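Local coordinates for outer membrane protein YopM (Yersinia pestis, PDB 1G9U) that probably acts as a secreted effector that alters host cell physiology and promotes bacterial survival in host tissues, built as a leucine-rich repeat protein that assembles into tetramers, at residues I157-N162 with F177-N182; L213-E218 with Q234-L239; P297-L302 with D314-L319; I343-H348 with H363-P368. All blocks are in the same frame, centred on the assembly; numbering follows the deposited sequence.

Interaction 1: residues I157-N162 with F177-N182; sequences IIDVDN and FIAAGN
Phe177 lays the CD1 corner of its ring beside the CG2 branch of Ile157, 3.7 Å away, and the two side chains share one face of a parallel strand pair with Asp159 and Ala179. On the other face Ile158 and Ile178 lie alongside each other, buried and pointing the same way. Between the faces runs a parallel ladder: Ile158 N gives to Phe177 O, Ala179 N to Ile158 O, and Val160 N to Ala179 O at 2.9 Å. Past the strands the pairing passes to a carboxylate. With its CG beside its own backbone N (chi1 -85°), Asp161 brings OD2 to Gly181 N at 2.9 Å, a bent bond (136°) on the anti side of the carboxylate; the same oxygen rests 3.4 Å from Ala179 CB. Asp159 OD1 takes the N-H of Asp161 in an Asx turn, which fixes the start of this bend, and Asn162 N then returns to Gly181 O. Such stacking of successive turns is the leucine-rich repeat solenoid, here repeats 5 and 6. Strand 157-159 is bonded on its far side to Leu136 of strand 135-137, while Phe177, Ile178 and Ala179 pack on strand 199-201.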
loop_
_atom_site.group_PDB
_atom_site.type_symbol
_atom_site.label_atom_id
_atom_site.label_comp_id
_atom_site.label_asym_id
_atom_site.label_seq_id
_atom_site.Cartn_x
_atom_site.Cartn_y
_atom_site.Cartn_z
ATOM N N ILE A 157 -10.411 -31.996 -18.696
ATOM C CA ILE A 157 -9.832 -30.786 -18.166
ATOM C C ILE A 157 -8.438 -30.505 -18.713
ATOM O O ILE A 157 -7.534 -31.327 -18.667
ATOM C CB ILE A 157 -9.633 -30.853 -16.645
ATOM C CG1 ILE A 157 -10.918 -31.143 -15.881
ATOM C CG2 ILE A 157 -8.976 -29.559 -16.208
ATOM C CD1 ILE A 157 -10.578 -31.760 -14.536
ATOM N N ILE A 158 -8.327 -29.288 -19.231
ATOM C CA ILE A 158 -7.062 -28.883 -19.804
ATOM C C ILE A 158 -6.654 -27.572 -19.134
ATOM O O ILE A 158 -7.412 -26.605 -19.111
ATOM C CB ILE A 158 -7.154 -28.646 -21.314
ATOM C CG1 ILE A 158 -7.375 -29.866 -22.198
ATOM C CG2 ILE A 158 -5.899 -27.871 -21.744
ATOM C CD1 ILE A 158 -7.671 -29.544 -23.655
ATOM N N ASP A 159 -5.444 -27.500 -18.583
ATOM C CA ASP A 159 -5.042 -26.210 -18.047
ATOM C C ASP A 159 -3.734 -25.812 -18.694
ATOM O O ASP A 159 -2.721 -26.407 -18.345
ATOM C CB ASP A 159 -4.843 -26.232 -16.547
ATOM C CG ASP A 159 -4.320 -24.950 -15.922
ATOM O OD1 ASP A 159 -3.997 -23.914 -16.563
ATOM O OD2 ASP A 159 -4.264 -24.993 -14.667
ATOM N N VAL A 160 -3.693 -24.850 -19.589
ATOM C CA VAL A 160 -2.366 -24.429 -20.054
ATOM C C VAL A 160 -2.106 -22.941 -19.847
ATOM O O VAL A 160 -1.462 -22.210 -20.629
ATOM C CB VAL A 160 -2.322 -24.800 -21.540
ATOM C CG1 VAL A 160 -2.483 -26.292 -21.693
ATOM C CG2 VAL A 160 -3.462 -24.114 -22.270
ATOM N N ASP A 161 -2.634 -22.465 -18.721
ATOM C CA ASP A 161 -2.469 -21.094 -18.265
ATOM C C ASP A 161 -1.007 -20.652 -18.187
ATOM O O ASP A 161 -0.159 -21.405 -17.688
ATOM C CB ASP A 161 -2.952 -20.909 -16.823
ATOM C CG ASP A 161 -4.378 -20.638 -16.515
ATOM O OD1 ASP A 161 -4.745 -20.712 -15.323
ATOM O OD2 ASP A 161 -5.198 -20.348 -17.408
ATOM N N ASN A 162 -0.691 -19.423 -18.593
ATOM C CA ASN A 162 0.691 -18.964 -18.394
ATOM C C ASN A 162 1.670 -19.830 -19.189
ATOM O O ASN A 162 2.489 -20.545 -18.624
ATOM C CB ASN A 162 1.122 -18.950 -16.921
ATOM C CG ASN A 162 0.144 -18.230 -16.022
ATOM O OD1 ASN A 162 -0.357 -17.154 -16.378
ATOM N ND2 ASN A 162 -0.219 -18.775 -14.866
ATOM N N PHE A 177 -13.588 -28.451 -19.221
ATOM C CA PHE A 177 -13.100 -27.224 -18.619
ATOM C C PHE A 177 -11.850 -26.793 -19.362
ATOM O O PHE A 177 -10.924 -27.598 -19.539
ATOM C CB PHE A 177 -12.673 -27.492 -17.181
ATOM C CG PHE A 177 -11.890 -26.393 -16.459
ATOM C CD1 PHE A 177 -10.523 -26.181 -16.450
ATOM C CD2 PHE A 177 -12.622 -25.490 -15.693
ATOM C CE1 PHE A 177 -9.930 -25.147 -15.753
ATOM C CE2 PHE A 177 -12.050 -24.477 -14.960
ATOM C CZ PHE A 177 -10.687 -24.293 -14.960
ATOM N N ILE A 178 -11.731 -25.512 -19.661
ATOM C CA ILE A 178 -10.399 -25.191 -20.166
ATOM C C ILE A 178 -10.024 -23.799 -19.646
ATOM O O ILE A 178 -10.876 -22.924 -19.539
ATOM C CB ILE A 178 -10.234 -25.270 -21.678
ATOM C CG1 ILE A 178 -8.808 -24.880 -22.101
ATOM C CG2 ILE A 178 -11.299 -24.472 -22.402
ATOM C CD1 ILE A 178 -8.469 -25.190 -23.533
ATOM N N ALA A 179 -8.762 -23.717 -19.283
ATOM C CA ALA A 179 -8.116 -22.520 -18.762
ATOM C C ALA A 179 -6.940 -22.247 -19.691
ATOM O O ALA A 179 -6.027 -23.086 -19.767
ATOM C CB ALA A 179 -7.637 -22.750 -17.334
ATOM N N ALA A 180 -6.958 -21.147 -20.420
ATOM C CA ALA A 180 -5.818 -20.899 -21.319
ATOM C C ALA A 180 -5.460 -19.426 -21.166
ATOM O O ALA A 180 -5.093 -18.693 -22.078
ATOM C CB ALA A 180 -6.257 -21.251 -22.718
ATOM N N GLY A 181 -5.672 -18.973 -19.933
ATOM C CA GLY A 181 -5.450 -17.558 -19.642
ATOM C C GLY A 181 -3.980 -17.247 -19.735
ATOM O O GLY A 181 -3.084 -18.087 -19.642
ATOM N N ASN A 182 -3.730 -15.963 -19.965
ATOM C CA ASN A 182 -2.337 -15.557 -19.973
ATOM C C ASN A 182 -1.418 -16.266 -20.940
ATOM O O ASN A 182 -0.355 -16.762 -20.560
ATOM C CB ASN A 182 -1.772 -15.712 -18.538
ATOM C CG ASN A 182 -0.922 -14.444 -18.358
ATOM O OD1 ASN A 182 0.266 -14.459 -18.067
ATOM N ND2 ASN A 182 -1.567 -13.298 -18.598
#

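Interaction 2: residues L213-E218 with Q234-L239; sequences LPLSLE and QNLPFL
Leu213 meets the second segment through its CD1 methyl, which lies 3.6 Å from CD1 of Leu236, the two side chains crossing at about a right angle; the same methyl also approaches CD2 of Leu239. Pro214 opens a type I turn that its carbonyl closes by accepting from Leu217 N, and its O is brushed by the CD2 methyl of Leu236. Leu215, more open to solvent, offers CD2 to Leu236, while its carbonyl oxygen sits obliquely to the Phe238 ring, 3.1 Å from CD2. At the edge of that ring, near its plane, comes CA of Ser216; CG of the preceding Pro237 lies over the centre of one ring face. Leu217 has CG anti to the backbone N (chi1 -168°), as has Leu239, and the two lie side by side with CD2 of Leu217 3.8 Å from CD1 of Leu239. The Leu217 carbonyl is held through a water, which donates to Leu217 O at 3.0 Å and accepts from Phe238 N at 2.8 Å, bridging two backbones that are not directly bonded here. Glu218 ends the segment with its CA-H directed at Phe238 O. These loops lead back from the convex side toward the strands of consecutive leucine-rich repeats, one into strand 219-221 and the other into strand 241-243; Ser216 OG bonds back to Leu197 O, just before strand 199-201.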
loop_
_atom_site.group_PDB
_atom_site.type_symbol
_atom_site.label_atom_id
_atom_site.label_comp_id
_atom_site.label_asym_id
_atom_site.label_seq_id
_atom_site.Cartn_x
_atom_site.Cartn_y
_atom_site.Cartn_z
ATOM N N LEU A 213 -20.836 -19.139 -28.259
ATOM C CA LEU A 213 -20.581 -20.022 -27.119
ATOM C C LEU A 213 -21.512 -21.226 -27.072
ATOM O O LEU A 213 -22.641 -21.205 -27.566
ATOM C CB LEU A 213 -20.758 -19.198 -25.840
ATOM C CG LEU A 213 -20.006 -17.868 -25.744
ATOM C CD1 LEU A 213 -20.386 -17.227 -24.411
ATOM C CD2 LEU A 213 -18.528 -18.177 -25.846
ATOM N N PRO A 214 -21.028 -22.300 -26.465
ATOM C CA PRO A 214 -21.850 -23.507 -26.338
ATOM C C PRO A 214 -23.019 -23.393 -25.367
ATOM O O PRO A 214 -23.014 -22.733 -24.327
ATOM C CB PRO A 214 -20.839 -24.583 -25.893
ATOM C CG PRO A 214 -19.660 -23.852 -25.340
ATOM C CD PRO A 214 -19.663 -22.469 -25.933
ATOM N N LEU A 215 -24.101 -24.127 -25.704
ATOM C CA LEU A 215 -25.262 -24.085 -24.841
ATOM C C LEU A 215 -24.972 -24.577 -23.437
ATOM O O LEU A 215 -25.664 -24.200 -22.495
ATOM C CB LEU A 215 -26.389 -24.908 -25.454
ATOM C CG LEU A 215 -26.907 -24.529 -26.841
ATOM C CD1 LEU A 215 -28.023 -25.496 -27.257
ATOM C CD2 LEU A 215 -27.387 -23.082 -26.968
ATOM N N SER A 216 -23.984 -25.455 -23.257
ATOM C CA SER A 216 -23.742 -26.001 -21.930
ATOM C C SER A 216 -22.867 -25.068 -21.114
ATOM O O SER A 216 -22.624 -25.387 -19.966
ATOM C CB SER A 216 -22.877 -27.291 -21.986
ATOM O OG SER A 216 -21.764 -26.956 -22.836
ATOM N N LEU A 217 -22.293 -24.049 -21.740
ATOM C CA LEU A 217 -21.325 -23.268 -20.983
ATOM C C LEU A 217 -21.931 -22.650 -19.731
ATOM O O LEU A 217 -23.019 -22.088 -19.858
ATOM C CB LEU A 217 -20.792 -22.112 -21.822
ATOM C CG LEU A 217 -19.579 -21.462 -21.155
ATOM C CD1 LEU A 217 -18.419 -22.456 -21.206
ATOM C CD2 LEU A 217 -19.306 -20.134 -21.833
ATOM N N GLU A 218 -21.228 -22.798 -18.612
ATOM C CA GLU A 218 -21.669 -22.212 -17.350
ATOM C C GLU A 218 -20.912 -20.938 -16.995
ATOM O O GLU A 218 -21.396 -19.995 -16.363
ATOM C CB GLU A 218 -21.542 -23.177 -16.163
ATOM C CG GLU A 218 -22.677 -24.184 -16.151
ATOM C CD GLU A 218 -22.551 -25.281 -15.107
ATOM O OE1 GLU A 218 -21.850 -25.094 -14.091
ATOM O OE2 GLU A 218 -23.203 -26.334 -15.302
ATOM N N GLN A 234 -27.889 -13.995 -24.980
ATOM C CA GLN A 234 -29.255 -14.162 -24.491
ATOM C C GLN A 234 -29.744 -15.570 -24.745
ATOM O O GLN A 234 -30.644 -16.046 -24.045
ATOM C CB GLN A 234 -30.125 -13.141 -25.185
ATOM C CG GLN A 234 -30.337 -13.515 -26.661
ATOM C CD GLN A 234 -31.147 -12.394 -27.314
ATOM O OE1 GLN A 234 -30.624 -11.649 -28.145
ATOM N NE2 GLN A 234 -32.402 -12.207 -26.919
ATOM N N ASN A 235 -29.176 -16.326 -25.678
ATOM C CA ASN A 235 -29.756 -17.682 -25.779
ATOM C C ASN A 235 -29.013 -18.712 -24.964
ATOM O O ASN A 235 -29.152 -19.897 -25.282
ATOM C CB ASN A 235 -29.753 -18.103 -27.257
ATOM C CG ASN A 235 -30.582 -17.106 -28.063
ATOM O OD1 ASN A 235 -31.686 -16.715 -27.653
ATOM N ND2 ASN A 235 -30.064 -16.666 -29.207
ATOM N N LEU A 236 -28.214 -18.327 -23.983
ATOM C CA LEU A 236 -27.458 -19.295 -23.169
ATOM C C LEU A 236 -28.083 -19.498 -21.795
ATOM O O LEU A 236 -27.981 -18.767 -20.805
ATOM C CB LEU A 236 -25.998 -18.841 -23.110
ATOM C CG LEU A 236 -25.340 -18.563 -24.456
ATOM C CD1 LEU A 236 -23.950 -17.968 -24.218
ATOM C CD2 LEU A 236 -25.235 -19.799 -25.348
ATOM N N PRO A 237 -28.805 -20.606 -21.632
ATOM C CA PRO A 237 -29.707 -20.797 -20.505
ATOM C C PRO A 237 -28.997 -21.254 -19.240
ATOM O O PRO A 237 -29.659 -21.120 -18.214
ATOM C CB PRO A 237 -30.606 -21.924 -21.017
ATOM C CG PRO A 237 -29.712 -22.750 -21.883
ATOM C CD PRO A 237 -28.665 -21.836 -22.450
ATOM N N PHE A 238 -27.751 -21.740 -19.397
ATOM C CA PHE A 238 -26.962 -22.086 -18.236
ATOM C C PHE A 238 -25.835 -21.083 -18.028
ATOM O O PHE A 238 -25.116 -21.259 -17.058
ATOM C CB PHE A 238 -26.250 -23.448 -18.360
ATOM C CG PHE A 238 -27.302 -24.418 -18.835
ATOM C CD1 PHE A 238 -28.474 -24.497 -18.103
ATOM C CD2 PHE A 238 -27.129 -25.164 -19.971
ATOM C CE1 PHE A 238 -29.505 -25.344 -18.483
ATOM C CE2 PHE A 238 -28.144 -26.031 -20.353
ATOM C CZ PHE A 238 -29.322 -26.095 -19.634
ATOM N N LEU A 239 -25.609 -20.084 -18.868
ATOM C CA LEU A 239 -24.513 -19.190 -18.493
ATOM C C LEU A 239 -24.892 -18.419 -17.222
ATOM O O LEU A 239 -25.874 -17.696 -17.101
ATOM C CB LEU A 239 -24.184 -18.312 -19.692
ATOM C CG LEU A 239 -22.818 -17.597 -19.606
ATOM C CD1 LEU A 239 -21.753 -18.631 -19.271
ATOM C CD2 LEU A 239 -22.526 -16.849 -20.892
HETATM O O HOH W 1 -25.678 -22.052 -21.311
#

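Interaction 3: residues P297-L302 with D314-L319; sequences PNLYYL and DLPPSL
Ser318 OG lies between two backbone carbonyls of the preceding turn, 2.8 Å from Leu299 O and 2.9 Å from Pro297 O, and its single proton could serve either. In this leucine-rich repeat solenoid the serine thus joins the approach to strand 301-303 to the next turn. Its chi1 of 62° sets OG between its own N and carbonyl carbon, facing the other segment. The type I turn from Pro316 to Leu319 presents the serine, and CG of Pro316 packs against CB of Leu299. Leu299 and Leu319 run side by side into the buried interior, both with CG anti to the backbone N, and the Leu319 CD1 methyl continues to CB of Leu302. Beyond the two segments, Tyr300 OH bonds to Gln57 of the second subunit, so this surface also takes part in the tetramer. The Tyr300 ring is met in its own plane, at the edge, by Ser318 O, which stands 3.3 Å from CD1.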
loop_
_atom_site.group_PDB
_atom_site.type_symbol
_atom_site.label_atom_id
_atom_site.label_comp_id
_atom_site.label_asym_id
_atom_site.label_seq_id
_atom_site.Cartn_x
_atom_site.Cartn_y
_atom_site.Cartn_z
ATOM N N PRO A 297 -33.611 -7.568 -7.528
ATOM C CA PRO A 297 -33.851 -7.555 -6.078
ATOM C C PRO A 297 -33.120 -8.558 -5.204
ATOM O O PRO A 297 -33.288 -8.419 -3.985
ATOM C CB PRO A 297 -35.366 -7.819 -5.968
ATOM C CG PRO A 297 -35.697 -8.609 -7.178
ATOM C CD PRO A 297 -34.676 -8.296 -8.245
ATOM N N ASN A 298 -32.338 -9.480 -5.729
ATOM C CA ASN A 298 -31.493 -10.461 -5.074
ATOM C C ASN A 298 -30.005 -10.145 -5.144
ATOM O O ASN A 298 -29.147 -10.954 -4.793
ATOM C CB ASN A 298 -31.615 -11.842 -5.759
ATOM C CG ASN A 298 -33.069 -12.284 -5.811
ATOM O OD1 ASN A 298 -33.745 -12.110 -4.797
ATOM N ND2 ASN A 298 -33.471 -12.801 -6.965
ATOM N N LEU A 299 -29.674 -8.978 -5.695
ATOM C CA LEU A 299 -28.248 -8.656 -5.773
ATOM C C LEU A 299 -27.628 -8.648 -4.381
ATOM O O LEU A 299 -28.133 -8.061 -3.410
ATOM C CB LEU A 299 -28.158 -7.286 -6.430
ATOM C CG LEU A 299 -26.751 -6.859 -6.837
ATOM C CD1 LEU A 299 -26.256 -7.873 -7.872
ATOM C CD2 LEU A 299 -26.744 -5.412 -7.305
ATOM N N TYR A 300 -26.516 -9.366 -4.207
ATOM C CA TYR A 300 -25.848 -9.323 -2.918
ATOM C C TYR A 300 -24.651 -8.373 -2.948
ATOM O O TYR A 300 -24.194 -7.890 -1.903
ATOM C CB TYR A 300 -25.244 -10.671 -2.519
ATOM C CG TYR A 300 -26.294 -11.733 -2.316
ATOM C CD1 TYR A 300 -27.478 -11.412 -1.648
ATOM C CD2 TYR A 300 -26.079 -13.027 -2.795
ATOM C CE1 TYR A 300 -28.434 -12.388 -1.471
ATOM C CE2 TYR A 300 -27.031 -14.011 -2.612
ATOM C CZ TYR A 300 -28.202 -13.663 -1.952
ATOM O OH TYR A 300 -29.145 -14.639 -1.744
ATOM N N TYR A 301 -24.041 -8.229 -4.131
ATOM C CA TYR A 301 -22.766 -7.474 -4.015
ATOM C C TYR A 301 -22.768 -6.488 -5.149
ATOM O O TYR A 301 -23.061 -6.938 -6.264
ATOM C CB TYR A 301 -21.649 -8.476 -4.129
ATOM C CG TYR A 301 -20.338 -7.886 -4.594
ATOM C CD1 TYR A 301 -19.484 -7.363 -3.633
ATOM C CD2 TYR A 301 -19.896 -7.854 -5.912
ATOM C CE1 TYR A 301 -18.263 -6.819 -3.980
ATOM C CE2 TYR A 301 -18.687 -7.308 -6.283
ATOM C CZ TYR A 301 -17.868 -6.793 -5.296
ATOM O OH TYR A 301 -16.662 -6.236 -5.632
ATOM N N LEU A 302 -22.438 -5.258 -4.839
ATOM C CA LEU A 302 -22.396 -4.314 -5.967
ATOM C C LEU A 302 -21.142 -3.448 -5.870
ATOM O O LEU A 302 -20.915 -2.724 -4.909
ATOM C CB LEU A 302 -23.647 -3.464 -5.985
ATOM C CG LEU A 302 -23.523 -2.195 -6.828
ATOM C CD1 LEU A 302 -23.385 -2.537 -8.302
ATOM C CD2 LEU A 302 -24.786 -1.370 -6.617
ATOM N N ASP A 314 -33.141 3.717 -4.873
ATOM C CA ASP A 314 -33.151 2.682 -3.839
ATOM C C ASP A 314 -32.440 1.395 -4.256
ATOM O O ASP A 314 -32.356 1.051 -5.424
ATOM C CB ASP A 314 -34.575 2.315 -3.399
ATOM C CG ASP A 314 -35.169 3.466 -2.612
ATOM O OD1 ASP A 314 -36.009 4.151 -3.225
ATOM O OD2 ASP A 314 -34.737 3.642 -1.459
ATOM N N LEU A 315 -31.935 0.719 -3.229
ATOM C CA LEU A 315 -31.105 -0.460 -3.423
ATOM C C LEU A 315 -31.880 -1.736 -3.165
ATOM O O LEU A 315 -32.848 -1.691 -2.411
ATOM C CB LEU A 315 -29.927 -0.264 -2.432
ATOM C CG LEU A 315 -29.027 0.963 -2.635
ATOM C CD1 LEU A 315 -27.970 1.147 -1.560
ATOM C CD2 LEU A 315 -28.342 0.859 -4.004
ATOM N N PRO A 316 -31.485 -2.864 -3.717
ATOM C CA PRO A 316 -32.146 -4.152 -3.459
ATOM C C PRO A 316 -31.984 -4.456 -1.966
ATOM O O PRO A 316 -30.926 -4.178 -1.403
ATOM C CB PRO A 316 -31.311 -5.162 -4.242
ATOM C CG PRO A 316 -30.321 -4.420 -5.010
ATOM C CD PRO A 316 -30.306 -2.988 -4.585
ATOM N N PRO A 317 -32.964 -4.947 -1.238
ATOM C CA PRO A 317 -32.840 -5.145 0.221
ATOM C C PRO A 317 -32.072 -6.397 0.641
ATOM O O PRO A 317 -31.648 -6.525 1.800
ATOM C CB PRO A 317 -34.287 -5.192 0.686
ATOM C CG PRO A 317 -35.134 -4.943 -0.515
ATOM C CD PRO A 317 -34.315 -5.267 -1.736
ATOM N N SER A 318 -31.797 -7.247 -0.344
ATOM C CA SER A 318 -30.882 -8.360 -0.203
ATOM C C SER A 318 -29.400 -7.964 -0.246
ATOM O O SER A 318 -28.542 -8.819 0.045
ATOM C CB SER A 318 -31.104 -9.330 -1.379
ATOM O OG SER A 318 -30.795 -8.619 -2.582
ATOM N N LEU A 319 -29.051 -6.735 -0.644
ATOM C CA LEU A 319 -27.678 -6.298 -0.807
ATOM C C LEU A 319 -26.857 -6.353 0.477
ATOM O O LEU A 319 -27.163 -5.709 1.481
ATOM C CB LEU A 319 -27.642 -4.836 -1.290
ATOM C CG LEU A 319 -26.325 -4.442 -1.990
ATOM C CD1 LEU A 319 -26.101 -5.345 -3.191
ATOM C CD2 LEU A 319 -26.305 -2.986 -2.412
#

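Interaction 4: residues I343-H348 with H363-P368; sequences IASFNH and HVEYNP
Phe346 and Tyr366 occupy equivalent places in successive turns and share a conformation, each CG set beside its own backbone N (chi1 near -55° in both); with like backbone and chi1 the side chains run alongside and point the same way. Their planes are 23° apart but slid past each other, so the rings barely overlap; it is CB of Tyr366 that stands over the face of Phe346. Next in each turn comes an asparagine. Asn347 and Asn367 also match in chi1, near -85°, and both bring ND2 to one buried oxygen, Ala344 O, at 3.1 Å and 2.9 Å respectively. They arrive from opposite faces of its carbonyl plane. Asn347 bonds further by OD1 to Leu329 N; the Asn367 oxygen lies too close to the Asn347 backbone for its place to be certain. Pro368 then sets CG over the centre of the His348 ring, a CH-pi contact with CG 4.1 Å from the ring centroid; a mercury ion lies close to that histidine. At the other end, Ile343 CD1 rests 3.9 Å from CB of His363, whose NE2 bonds to Asp381. Straight backbone bonds link Ala344 N to His363 O and Phe346 N to Glu365 O. An asparagine repeated turn after turn, its amide bonded to backbone groups of its own and the adjacent turn, is the asparagine ladder of the leucine-rich repeat fold.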
loop_
_atom_site.group_PDB
_atom_site.type_symbol
_atom_site.label_atom_id
_atom_site.label_comp_id
_atom_site.label_asym_id
_atom_site.label_seq_id
_atom_site.Cartn_x
_atom_site.Cartn_y
_atom_site.Cartn_z
ATOM N N ILE A 343 -18.546 0.444 1.571
ATOM C CA ILE A 343 -17.323 1.107 1.087
ATOM C C ILE A 343 -17.781 2.309 0.252
ATOM O O ILE A 343 -18.320 2.156 -0.854
ATOM C CB ILE A 343 -16.369 0.185 0.330
ATOM C CG1 ILE A 343 -16.104 -1.216 0.922
ATOM C CG2 ILE A 343 -15.018 0.854 0.063
ATOM C CD1 ILE A 343 -15.864 -1.250 2.396
ATOM N N ALA A 344 -17.607 3.505 0.837
ATOM C CA ALA A 344 -18.099 4.730 0.214
ATOM C C ALA A 344 -17.102 5.883 0.343
ATOM O O ALA A 344 -17.442 7.055 0.198
ATOM C CB ALA A 344 -19.449 5.112 0.746
ATOM N N SER A 345 -15.877 5.398 0.534
ATOM C CA SER A 345 -14.692 6.222 0.514
ATOM C C SER A 345 -14.621 7.092 -0.739
ATOM O O SER A 345 -15.078 6.733 -1.835
ATOM C CB SER A 345 -13.478 5.266 0.569
ATOM O OG SER A 345 -13.130 5.100 1.930
ATOM N N PHE A 346 -13.986 8.250 -0.632
ATOM C CA PHE A 346 -13.807 9.218 -1.700
ATOM C C PHE A 346 -15.077 9.638 -2.418
ATOM O O PHE A 346 -15.240 9.517 -3.648
ATOM C CB PHE A 346 -12.811 8.751 -2.794
ATOM C CG PHE A 346 -11.465 8.408 -2.171
ATOM C CD1 PHE A 346 -10.506 9.374 -1.974
ATOM C CD2 PHE A 346 -11.234 7.100 -1.767
ATOM C CE1 PHE A 346 -9.284 9.033 -1.385
ATOM C CE2 PHE A 346 -10.039 6.776 -1.179
ATOM C CZ PHE A 346 -9.073 7.743 -0.960
ATOM N N ASN A 347 -15.991 10.194 -1.633
ATOM C CA ASN A 347 -17.159 10.788 -2.313
ATOM C C ASN A 347 -17.346 12.184 -1.709
ATOM O O ASN A 347 -16.453 12.690 -1.014
ATOM C CB ASN A 347 -18.406 9.936 -2.142
ATOM C CG ASN A 347 -18.511 8.857 -3.208
ATOM O OD1 ASN A 347 -18.811 9.160 -4.362
ATOM N ND2 ASN A 347 -18.227 7.639 -2.753
ATOM N N HIS A 348 -18.514 12.778 -1.915
ATOM C CA HIS A 348 -18.718 14.112 -1.346
ATOM C C HIS A 348 -19.752 13.998 -0.257
ATOM O O HIS A 348 -20.695 14.775 -0.182
ATOM C CB HIS A 348 -19.192 15.021 -2.501
ATOM C CG HIS A 348 -18.632 16.406 -2.324
ATOM N ND1 HIS A 348 -19.381 17.475 -1.857
ATOM C CD2 HIS A 348 -17.378 16.881 -2.513
ATOM C CE1 HIS A 348 -18.612 18.548 -1.798
ATOM N NE2 HIS A 348 -17.401 18.223 -2.196
ATOM N N HIS A 363 -16.338 1.760 5.616
ATOM C CA HIS A 363 -15.156 2.474 5.161
ATOM C C HIS A 363 -15.703 3.715 4.459
ATOM O O HIS A 363 -16.225 3.660 3.353
ATOM C CB HIS A 363 -14.186 1.720 4.263
ATOM C CG HIS A 363 -13.383 0.639 4.930
ATOM N ND1 HIS A 363 -12.509 -0.190 4.239
ATOM C CD2 HIS A 363 -13.367 0.217 6.219
ATOM C CE1 HIS A 363 -11.984 -1.059 5.076
ATOM N NE2 HIS A 363 -12.477 -0.825 6.276
ATOM N N VAL A 364 -15.585 4.833 5.177
ATOM C CA VAL A 364 -16.126 6.020 4.531
ATOM C C VAL A 364 -15.166 7.203 4.686
ATOM O O VAL A 364 -15.616 8.317 4.892
ATOM C CB VAL A 364 -17.542 6.289 5.080
ATOM C CG1 VAL A 364 -17.408 6.746 6.506
ATOM C CG2 VAL A 364 -18.205 7.392 4.278
ATOM N N GLU A 365 -13.893 6.954 4.520
ATOM C CA GLU A 365 -12.693 7.758 4.550
ATOM C C GLU A 365 -12.726 8.726 3.374
ATOM O O GLU A 365 -13.215 8.436 2.285
ATOM C CB GLU A 365 -11.440 6.877 4.563
ATOM C CG GLU A 365 -11.773 5.394 4.361
ATOM C CD GLU A 365 -10.781 4.602 3.543
ATOM O OE1 GLU A 365 -9.591 4.995 3.477
ATOM O OE2 GLU A 365 -11.131 3.548 2.958
ATOM N N TYR A 366 -12.247 9.940 3.650
ATOM C CA TYR A 366 -12.235 11.020 2.697
ATOM C C TYR A 366 -13.573 11.375 2.074
ATOM O O TYR A 366 -13.692 11.319 0.847
ATOM C CB TYR A 366 -11.251 10.710 1.573
ATOM C CG TYR A 366 -9.851 10.416 2.092
ATOM C CD1 TYR A 366 -9.044 11.417 2.613
ATOM C CD2 TYR A 366 -9.310 9.139 2.018
ATOM C CE1 TYR A 366 -7.770 11.114 3.054
ATOM C CE2 TYR A 366 -8.050 8.807 2.457
ATOM C CZ TYR A 366 -7.282 9.827 2.985
ATOM O OH TYR A 366 -6.013 9.545 3.436
ATOM N N ASN A 367 -14.527 11.777 2.890
ATOM C CA ASN A 367 -15.804 12.362 2.521
ATOM C C ASN A 367 -15.883 13.608 3.417
ATOM O O ASN A 367 -15.358 13.503 4.541
ATOM C CB ASN A 367 -17.046 11.518 2.810
ATOM C CG ASN A 367 -17.264 10.513 1.693
ATOM O OD1 ASN A 367 -17.931 10.827 0.718
ATOM N ND2 ASN A 367 -16.693 9.328 1.848
ATOM N N PRO A 368 -16.479 14.676 2.924
ATOM C CA PRO A 368 -16.622 15.936 3.710
ATOM C C PRO A 368 -17.636 15.759 4.823
ATOM O O PRO A 368 -18.722 16.334 4.936
ATOM C CB PRO A 368 -17.138 16.872 2.621
ATOM C CG PRO A 368 -17.852 15.984 1.634
ATOM C CD PRO A 368 -17.009 14.752 1.559
#

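How the interactions relate
All four contacts join neighbouring turns of one solenoid, yet each samples a different part of the turn. Interaction 1 covers paired strands and the bends that follow them, held mainly by backbone bonds; interaction 4 takes up those bends further along the chain and adds side-chain amides, slid aromatic rings and a CH-pi contact. Interactions 2 and 3 lie mostly ahead of the strands, interaction 3 running into the start of one; there leucines fill the interior and a water or a serine hydroxyl links the backbones. Interaction 1 has no fully exposed residue, whereas interaction 2 has as many exposed as buried ones; 3 and 4 are between. Interactions 3 and 4 also touch other subunits; interactions 1 and 2 touch none.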